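Local coordinates for afamin (Homo sapiens, PDB 6FAK), which carries hydrophobic molecules in body fluids, binds vitamin E and keeps lipidated Wnt proteins soluble and active, at residues C203-K208 and C462-N467; F458-C462 and R485-E490; Q32-E36 and F104-K109. All blocks are in the same frame, centred on the assembly; numbering follows the deposited sequence. Where two conformers were deposited one is given.

All three contacts are largely buried, but they do different jobs in this mainly helical chain. Interaction 1 joins the second albumin domain to the third, with a lysine and a water gripping backbone carbonyls beside an N-linked glycan. Interaction 2 lies wholly within the third domain and is the most apolar, two stacked phenylalanines between nearly perpendicular helices; it shares Cys462 with interaction 1. Interaction 3 lies within the first domain, where two helix ends meet through hydrogen bonds, a salt bridge between partly exposed residues, and aromatic contacts further in. Asn465 of interaction 1 hydrogen-bonds the backbone of Phe105 and Lys108 in interaction 3, so the loop 462-467 touches all three domains.

Interaction 1: C203-K208 and C462-N467. With NAG (2-acetamido-2-deoxy-beta-D-glucopyranose), chain B; NAG (2-acetamido-2-deoxy-beta-D-glucopyranose), chain C.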
# COMPACT_ATOMS: atom_id res chain seq x y z
N CYS A 203 -7.25 2.93 -2.33
CA CYS A 203 -8.31 2.17 -3.03
C CYS A 203 -9.25 1.43 -2.06
O CYS A 203 -10.45 1.43 -2.27
CB CYS A 203 -7.77 1.21 -4.08
SG CYS A 203 -6.83 2.07 -5.37
N GLY A 204 -8.67 0.82 -1.03
CA GLY A 204 -9.44 0.14 0.01
C GLY A 204 -10.38 1.10 0.68
O GLY A 204 -11.53 0.79 0.89
N ALA A 205 -9.90 2.27 0.99
CA ALA A 205 -10.73 3.31 1.64
C ALA A 205 -11.85 3.81 0.75
O ALA A 205 -13.00 4.05 1.21
CB ALA A 205 -9.86 4.44 2.08
N LEU A 206 -11.55 3.94 -0.53
CA LEU A 206 -12.53 4.34 -1.49
C LEU A 206 -13.70 3.36 -1.54
O LEU A 206 -14.81 3.77 -1.53
CB LEU A 206 -11.88 4.49 -2.86
CG LEU A 206 -12.59 5.20 -3.98
CD1 LEU A 206 -13.00 6.61 -3.56
CD2 LEU A 206 -11.65 5.26 -5.18
N LEU A 207 -13.40 2.07 -1.59
CA LEU A 207 -14.41 1.03 -1.66
C LEU A 207 -15.27 0.92 -0.37
O LEU A 207 -16.44 0.70 -0.48
CB LEU A 207 -13.78 -0.30 -2.01
CG LEU A 207 -13.59 -0.56 -3.53
CD1 LEU A 207 -14.93 -0.71 -4.27
CD2 LEU A 207 -12.70 0.48 -4.24
N LYS A 208 -14.67 1.07 0.79
CA LYS A 208 -15.39 0.96 2.04
C LYS A 208 -16.28 2.16 2.34
O LYS A 208 -17.38 1.99 2.87
CB LYS A 208 -14.42 0.70 3.19
CG LYS A 208 -13.75 -0.65 3.03
CD LYS A 208 -13.01 -1.13 4.26
CE LYS A 208 -12.48 -2.53 4.00
NZ LYS A 208 -11.43 -2.57 2.96
N CYS A 462 -7.12 -4.72 5.96
CA CYS A 462 -8.55 -4.58 5.83
C CYS A 462 -9.10 -4.90 4.45
O CYS A 462 -10.31 -5.08 4.31
CB CYS A 462 -8.98 -3.18 6.24
SG CYS A 462 -8.68 -3.00 8.01
N GLY A 463 -8.23 -4.97 3.45
CA GLY A 463 -8.63 -5.44 2.13
C GLY A 463 -8.79 -4.29 1.14
O GLY A 463 -9.17 -3.14 1.53
N VAL A 464 -8.57 -4.61 -0.13
CA VAL A 464 -8.73 -3.66 -1.22
C VAL A 464 -10.07 -3.80 -1.92
O VAL A 464 -10.88 -2.87 -1.90
CB VAL A 464 -7.52 -3.73 -2.22
CG1 VAL A 464 -7.64 -2.65 -3.26
CG2 VAL A 464 -6.22 -3.60 -1.45
N ASN A 465 -10.31 -4.98 -2.51
CA ASN A 465 -11.51 -5.23 -3.26
C ASN A 465 -12.43 -6.21 -2.54
O ASN A 465 -13.26 -6.86 -3.16
CB ASN A 465 -11.17 -5.77 -4.67
CG ASN A 465 -10.50 -7.18 -4.68
OD1 ASN A 465 -9.93 -7.62 -3.69
ND2 ASN A 465 -10.54 -7.83 -5.85
N GLU A 466 -12.24 -6.39 -1.24
CA GLU A 466 -13.13 -7.23 -0.44
C GLU A 466 -13.35 -6.56 0.92
O GLU A 466 -12.47 -5.85 1.41
CB GLU A 466 -12.54 -8.63 -0.24
CG GLU A 466 -11.09 -8.57 0.12
CD GLU A 466 -10.33 -9.89 0.16
OE1 GLU A 466 -9.08 -9.80 0.06
OE2 GLU A 466 -10.95 -10.96 0.31
N ASN A 467 -14.48 -6.85 1.54
CA ASN A 467 -14.68 -6.58 2.95
C ASN A 467 -14.34 -7.90 3.60
O ASN A 467 -15.04 -8.85 3.45
CB ASN A 467 -16.13 -6.16 3.22
CG ASN A 467 -16.44 -4.83 2.55
OD1 ASN A 467 -15.69 -3.87 2.73
ND2 ASN A 467 -17.50 -4.78 1.77
C1 NAG B . -17.90 -3.58 1.05
C2 NAG B . -18.93 -3.96 0.00
C3 NAG B . -19.40 -2.73 -0.76
C4 NAG B . -19.90 -1.68 0.23
C5 NAG B . -18.85 -1.41 1.32
C6 NAG B . -19.39 -0.44 2.37
C7 NAG B . -19.09 -6.00 -1.37
C8 NAG B . -20.51 -6.14 -0.90
N2 NAG B . -18.39 -4.95 -0.91
O3 NAG B . -20.45 -3.08 -1.67
O4 NAG B . -20.20 -0.47 -0.47
O5 NAG B . -18.47 -2.63 1.96
O6 NAG B . -20.52 -1.02 3.03
O7 NAG B . -18.59 -6.81 -2.14
C1 NAG C . -21.62 -0.11 -0.48
C2 NAG C . -21.74 1.33 -0.99
C3 NAG C . -23.19 1.74 -1.24
C4 NAG C . -23.95 0.66 -2.00
C5 NAG C . -23.78 -0.68 -1.30
C6 NAG C . -24.57 -1.80 -1.98
C7 NAG C . -19.98 2.83 -0.23
C8 NAG C . -19.53 3.74 0.88
N2 NAG C . -21.15 2.23 -0.02
O3 NAG C . -23.23 2.96 -1.99
O4 NAG C . -25.34 1.02 -2.08
O5 NAG C . -22.39 -1.00 -1.29
O6 NAG C . -23.78 -2.38 -3.03
O7 NAG C . -19.32 2.66 -1.23
O HOH W 1 -12.39 -2.36 0.39
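Lys208, near the end of helix 177-209, reaches across to the backbone of the loop 462-467 and contributes the largest buried area. Its chain runs extended to CE and then bends at the last torsion (chi4 67°), which turns the ammonium group in toward the point where helix 446-462 gives way to loop. NZ donates to Cys462 O at 3.1 Å from well above the carbonyl plane, not along a lone pair, and lies 2.7 Å from Gly463 O. A water bound to NZ also donates to Val464 O, 2.8 Å away, and weakly to Gly204 O. Lys208 was modelled in two conformers; these bonds are those of one.

The helix here comes from the second albumin domain, within the region 194-298 that lines the pocket for hydrophobic ligands, and the loop from the third. Two disulfides characteristic of the albumin fold, Cys203-Cys249 and Cys462-Cys478, tie each partner into its own domain.

Val464 comes up against the start of the helical segment. Its CG1 stands anti to the backbone N (chi1 -175°) and touches Cys203 CB at 3.9 Å, while Phe151 packs on the same side chain. The backbones come close here, Gly204 CA lying 4.1 Å from Val464 CA; a side chain on Gly204 would run into Gly463 O. Gly463 itself leaves the helix with positive phi.

The Asn467 side chain runs antiparallel alongside that of Lys208, with Lys208 CE 3.7 Å from Asn467 OD1. The other end of the amide carries the glycan: ND2 is bonded to C1 of the first N-acetylglucosamine. The sugar sits off the C-terminal end of the helix, its C6 3.2 Å from Lys208 O, and the second N-acetylglucosamine brings its methyl C8 within 3.4 Å of the same oxygen.

Interaction 2: F458-C462 and R485-E490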
# COMPACT_ATOMS: atom_id res chain seq x y z
N PHE A 458 -2.71 -1.27 8.29
CA PHE A 458 -4.12 -1.67 8.52
C PHE A 458 -4.92 -1.52 7.24
O PHE A 458 -5.92 -2.24 7.02
CB PHE A 458 -4.70 -1.03 9.81
CG PHE A 458 -3.86 -1.37 11.02
CD1 PHE A 458 -3.81 -2.70 11.51
CD2 PHE A 458 -3.01 -0.43 11.60
CE1 PHE A 458 -2.98 -3.06 12.59
CE2 PHE A 458 -2.18 -0.78 12.68
CZ PHE A 458 -2.17 -2.09 13.17
N GLY A 459 -4.42 -0.70 6.32
CA GLY A 459 -4.95 -0.70 4.95
C GLY A 459 -4.74 -1.98 4.17
O GLY A 459 -5.62 -2.41 3.44
N GLU A 460 -3.57 -2.58 4.33
CA GLU A 460 -3.26 -3.91 3.76
C GLU A 460 -4.16 -5.00 4.38
O GLU A 460 -4.70 -5.86 3.69
CB GLU A 460 -1.81 -4.26 4.07
CG GLU A 460 -1.17 -5.18 3.06
CD GLU A 460 -0.37 -4.46 2.00
OE1 GLU A 460 0.06 -3.29 2.19
OE2 GLU A 460 -0.15 -5.09 0.96
N LEU A 461 -4.27 -4.95 5.70
CA LEU A 461 -5.06 -5.89 6.48
C LEU A 461 -6.56 -5.90 6.14
O LEU A 461 -7.18 -6.93 6.09
CB LEU A 461 -4.94 -5.52 7.97
CG LEU A 461 -5.60 -6.37 9.06
CD1 LEU A 461 -5.24 -7.80 8.89
CD2 LEU A 461 -5.09 -5.92 10.43
N CYS A 462 -7.12 -4.72 5.96
CA CYS A 462 -8.55 -4.58 5.83
C CYS A 462 -9.10 -4.90 4.45
O CYS A 462 -10.31 -5.08 4.31
CB CYS A 462 -8.98 -3.18 6.24
SG CYS A 462 -8.68 -3.00 8.01
N ARG A 485 -8.94 4.28 12.68
CA ARG A 485 -8.63 2.85 12.52
C ARG A 485 -7.38 2.36 13.32
O ARG A 485 -7.43 1.32 13.96
CB ARG A 485 -8.50 2.55 11.01
CG ARG A 485 -8.21 1.10 10.72
CD ARG A 485 -8.82 0.73 9.37
NE ARG A 485 -8.16 1.43 8.29
CZ ARG A 485 -8.49 1.36 6.99
NH1 ARG A 485 -9.55 0.63 6.59
NH2 ARG A 485 -7.76 2.00 6.12
N ARG A 486 -6.27 3.10 13.26
CA ARG A 486 -5.07 2.70 14.00
C ARG A 486 -5.33 2.72 15.54
O ARG A 486 -5.10 1.72 16.20
CB ARG A 486 -3.83 3.49 13.57
CG ARG A 486 -2.49 2.88 14.00
CD ARG A 486 -1.31 3.82 13.71
NE ARG A 486 -0.13 3.43 14.48
CZ ARG A 486 0.81 4.22 14.99
NH1 ARG A 486 0.79 5.53 14.79
NH2 ARG A 486 1.82 3.69 15.66
N PRO A 487 -5.83 3.83 16.10
CA PRO A 487 -6.28 3.78 17.52
C PRO A 487 -7.24 2.62 17.90
O PRO A 487 -7.10 2.06 18.98
CB PRO A 487 -6.94 5.13 17.74
CG PRO A 487 -6.35 6.03 16.71
CD PRO A 487 -5.93 5.20 15.53
N CYS A 488 -8.17 2.28 17.01
CA CYS A 488 -9.08 1.16 17.21
C CYS A 488 -8.33 -0.19 17.34
O CYS A 488 -8.55 -0.95 18.31
CB CYS A 488 -10.08 1.07 16.06
SG CYS A 488 -11.37 -0.13 16.34
N PHE A 489 -7.47 -0.47 16.36
CA PHE A 489 -6.60 -1.65 16.38
C PHE A 489 -5.74 -1.76 17.65
O PHE A 489 -5.63 -2.86 18.22
CB PHE A 489 -5.72 -1.71 15.13
CG PHE A 489 -6.39 -2.41 14.02
CD1 PHE A 489 -6.51 -3.80 14.05
CD2 PHE A 489 -6.98 -1.72 12.98
CE1 PHE A 489 -7.19 -4.49 13.05
CE2 PHE A 489 -7.67 -2.41 11.94
CZ PHE A 489 -7.76 -3.80 11.98
N GLU A 490 -5.20 -0.62 18.11
CA GLU A 490 -4.42 -0.54 19.36
C GLU A 490 -5.22 -0.88 20.61
O GLU A 490 -4.63 -1.25 21.59
CB GLU A 490 -3.79 0.87 19.58
CG GLU A 490 -2.86 1.42 18.49
CD GLU A 490 -1.74 0.50 18.08
OE1 GLU A 490 -1.13 -0.14 18.96
OE2 GLU A 490 -1.44 0.44 16.87
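Phe458 and Phe489 lie ring over ring in an offset stack, centroids 4.4 Å apart and planes only 13° from parallel. The two side chains, one from each helix, overlap in antiparallel fashion, with Phe458 CD1 over the centre of the Phe489 ring and Phe489 CG toward the rim of the Phe458 ring. Phe489 CB extends the overlap as a CH-pi contact, 4.1 Å from the Phe458 centroid.

The remaining side chains frame this pair. Leu461 CD2 meets Phe489 CE1 at 3.6 Å. Cys462 SG comes to the edge of the Phe489 ring, 5.2 Å from its centroid, as a sulfur-aromatic contact. Arg485, bent at its second and third torsions (chi3 67°), lays one face of its guanidinium against Phe458 O and Gly459 N, with NH1 3.9 Å from Cys462 CB. Arg486 lends only its aliphatic part, CG touching Phe458 CE2 at 3.9 Å; its charged end turns to salt bridges with Asp451 and Glu394.

Helix 446-462 and the short helix 485-490 stand at 77° to each other, their local axes 11.5 Å apart, a separation spanned by the two rings within the third albumin domain. The neighbouring Cys477 and Cys478 of helix 472-479 form disulfides to the two helices, the paired-cysteine pattern of the albumin family. Val474 of that helix also packs on Phe489, while Met433 and Leu429 of helix 423-440 touch Phe458 and Leu461.

Interaction 3: Q32-E36 and F104-K109; sequences QYVQE and FFYNKK. With NAG (2-acetamido-2-deoxy-beta-D-glucopyranose), chain B.
Tyr33 and Lys108 bring the two backbones to 5.7 Å between CA atoms, where helices 22-33 and 97-106 of the first albumin domain run out into loop. Gln35 pairs with the backbone of Lys109 through both ends of its amide: OE1 takes the Lys109 N-H on a lone pair at 2.8 Å, and NE2 gives a nearly straight bond to Lys109 O at 3.0 Å. An alanine here takes the amide away, which would probably leave the N-H and carbonyl of Lys109 without their mates. Asn107 ND2 donates to Tyr33 O, at the end of helix 22-33, at 3.0 Å, nearly in line with the C=O. Lys109 NZ forms a salt bridge to Glu36 OE2 on its syn lone pair at 2.6 Å, and a water links NZ to Tyr33 O and Gln35.

Deeper in, the extended Lys108 chain (chi2 -175°) carries NZ over the Tyr33 face, 4.6 Å from the centroid in a cation-pi contact; Phe104 turns its edge to this ring in a T-shaped pair. Lys108 NZ also donates to Pro150 O. Gln74 of helix 69-78 packs on both rings, and Tyr33 OH reaches Asn70 and Glu250 O of helix 231-250 in the second domain.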
# COMPACT_ATOMS: atom_id res chain seq x y z
N GLN A 32 -3.01 -8.35 -14.38
CA GLN A 32 -3.65 -7.96 -13.11
C GLN A 32 -5.08 -8.51 -12.97
O GLN A 32 -5.45 -8.95 -11.90
CB GLN A 32 -3.67 -6.43 -12.92
CG GLN A 32 -2.29 -5.82 -12.82
CD GLN A 32 -2.33 -4.35 -12.46
OE1 GLN A 32 -3.10 -3.58 -13.07
NE2 GLN A 32 -1.45 -3.94 -11.51
N TYR A 33 -5.89 -8.41 -14.04
CA TYR A 33 -7.23 -8.92 -14.02
C TYR A 33 -7.33 -10.45 -13.96
O TYR A 33 -8.23 -11.00 -13.31
CB TYR A 33 -8.02 -8.37 -15.22
CG TYR A 33 -8.54 -6.94 -14.98
CD1 TYR A 33 -9.33 -6.64 -13.86
CD2 TYR A 33 -8.30 -5.94 -15.88
CE1 TYR A 33 -9.84 -5.36 -13.66
CE2 TYR A 33 -8.79 -4.65 -15.68
CZ TYR A 33 -9.56 -4.38 -14.59
OH TYR A 33 -10.05 -3.11 -14.41
N VAL A 34 -6.42 -11.14 -14.65
CA VAL A 34 -6.49 -12.61 -14.82
C VAL A 34 -5.10 -13.12 -14.48
O VAL A 34 -4.22 -13.34 -15.35
CB VAL A 34 -6.93 -13.03 -16.25
CG1 VAL A 34 -7.21 -14.53 -16.28
CG2 VAL A 34 -8.19 -12.29 -16.71
N GLN A 35 -4.88 -13.21 -13.18
CA GLN A 35 -3.55 -13.45 -12.66
C GLN A 35 -3.07 -14.89 -12.92
O GLN A 35 -1.89 -15.16 -12.77
CB GLN A 35 -3.53 -13.17 -11.14
CG GLN A 35 -3.69 -11.69 -10.82
CD GLN A 35 -4.17 -11.51 -9.43
OE1 GLN A 35 -5.36 -11.55 -9.21
NE2 GLN A 35 -3.24 -11.39 -8.47
N GLU A 36 -3.99 -15.78 -13.27
CA GLU A 36 -3.69 -17.18 -13.67
C GLU A 36 -3.32 -17.31 -15.14
O GLU A 36 -2.80 -18.36 -15.54
CB GLU A 36 -4.88 -18.13 -13.40
CG GLU A 36 -5.46 -18.05 -12.00
CD GLU A 36 -6.46 -16.85 -11.77
OE1 GLU A 36 -6.66 -15.99 -12.69
OE2 GLU A 36 -7.06 -16.79 -10.64
N PHE A 104 -14.88 -7.85 -12.87
CA PHE A 104 -13.43 -7.95 -13.18
C PHE A 104 -12.55 -7.42 -12.02
O PHE A 104 -11.54 -8.03 -11.65
CB PHE A 104 -13.09 -7.28 -14.52
CG PHE A 104 -13.07 -8.23 -15.67
CD1 PHE A 104 -12.06 -9.18 -15.78
CD2 PHE A 104 -14.09 -8.25 -16.60
CE1 PHE A 104 -12.05 -10.08 -16.85
CE2 PHE A 104 -14.08 -9.14 -17.68
CZ PHE A 104 -13.06 -10.05 -17.81
N PHE A 105 -12.97 -6.29 -11.47
CA PHE A 105 -12.36 -5.73 -10.29
C PHE A 105 -12.39 -6.68 -9.08
O PHE A 105 -11.37 -6.83 -8.41
CB PHE A 105 -13.00 -4.38 -9.96
CG PHE A 105 -12.58 -3.83 -8.65
CD1 PHE A 105 -11.35 -3.22 -8.51
CD2 PHE A 105 -13.42 -3.85 -7.55
CE1 PHE A 105 -10.96 -2.69 -7.29
CE2 PHE A 105 -13.03 -3.32 -6.33
CZ PHE A 105 -11.80 -2.74 -6.22
N TYR A 106 -13.56 -7.27 -8.80
CA TYR A 106 -13.68 -8.26 -7.76
C TYR A 106 -12.90 -9.56 -8.01
O TYR A 106 -12.64 -10.27 -7.04
CB TYR A 106 -15.14 -8.60 -7.40
CG TYR A 106 -15.89 -7.48 -6.73
CD1 TYR A 106 -15.32 -6.77 -5.69
CD2 TYR A 106 -17.19 -7.15 -7.10
CE1 TYR A 106 -15.99 -5.74 -5.07
CE2 TYR A 106 -17.88 -6.11 -6.46
CZ TYR A 106 -17.26 -5.40 -5.46
OH TYR A 106 -17.89 -4.39 -4.77
N ASN A 107 -12.55 -9.85 -9.26
CA ASN A 107 -11.77 -11.02 -9.63
C ASN A 107 -10.30 -10.96 -9.20
O ASN A 107 -9.63 -12.00 -9.14
CB ASN A 107 -11.85 -11.23 -11.15
CG ASN A 107 -11.43 -12.65 -11.59
OD1 ASN A 107 -11.99 -13.59 -11.11
ND2 ASN A 107 -10.47 -12.76 -12.52
N LYS A 108 -9.76 -9.76 -8.93
CA LYS A 108 -8.35 -9.64 -8.52
C LYS A 108 -8.16 -10.29 -7.17
O LYS A 108 -9.03 -10.15 -6.30
CB LYS A 108 -7.91 -8.17 -8.47
CG LYS A 108 -7.91 -7.57 -9.86
CD LYS A 108 -7.38 -6.16 -9.88
CE LYS A 108 -7.22 -5.61 -11.29
NZ LYS A 108 -6.39 -4.39 -11.21
N LYS A 109 -7.05 -11.00 -7.00
CA LYS A 109 -6.68 -11.62 -5.72
C LYS A 109 -5.47 -10.95 -5.12
O LYS A 109 -4.38 -10.93 -5.75
CB LYS A 109 -6.35 -13.10 -5.92
CG LYS A 109 -7.56 -13.93 -6.36
CD LYS A 109 -7.41 -14.31 -7.83
CE LYS A 109 -8.71 -14.79 -8.45
NZ LYS A 109 -8.52 -14.75 -9.90
C1 NAG B . -17.90 -3.58 1.05
C2 NAG B . -18.93 -3.96 0.00
C3 NAG B . -19.40 -2.73 -0.76
C4 NAG B . -19.90 -1.68 0.23
C5 NAG B . -18.85 -1.41 1.32
C6 NAG B . -19.39 -0.44 2.37
C7 NAG B . -19.09 -6.00 -1.37
C8 NAG B . -20.51 -6.14 -0.90
N2 NAG B . -18.39 -4.95 -0.91
O3 NAG B . -20.45 -3.08 -1.67
O4 NAG B . -20.20 -0.47 -0.47
O5 NAG B . -18.47 -2.63 1.96
O6 NAG B . -20.52 -1.02 3.03
O7 NAG B . -18.59 -6.81 -2.14
O HOH W 2 -5.79 -3.85 -13.93
O HOH W 3 -7.02 -12.49 -11.26
O HOH W 4 -9.27 -15.33 -13.14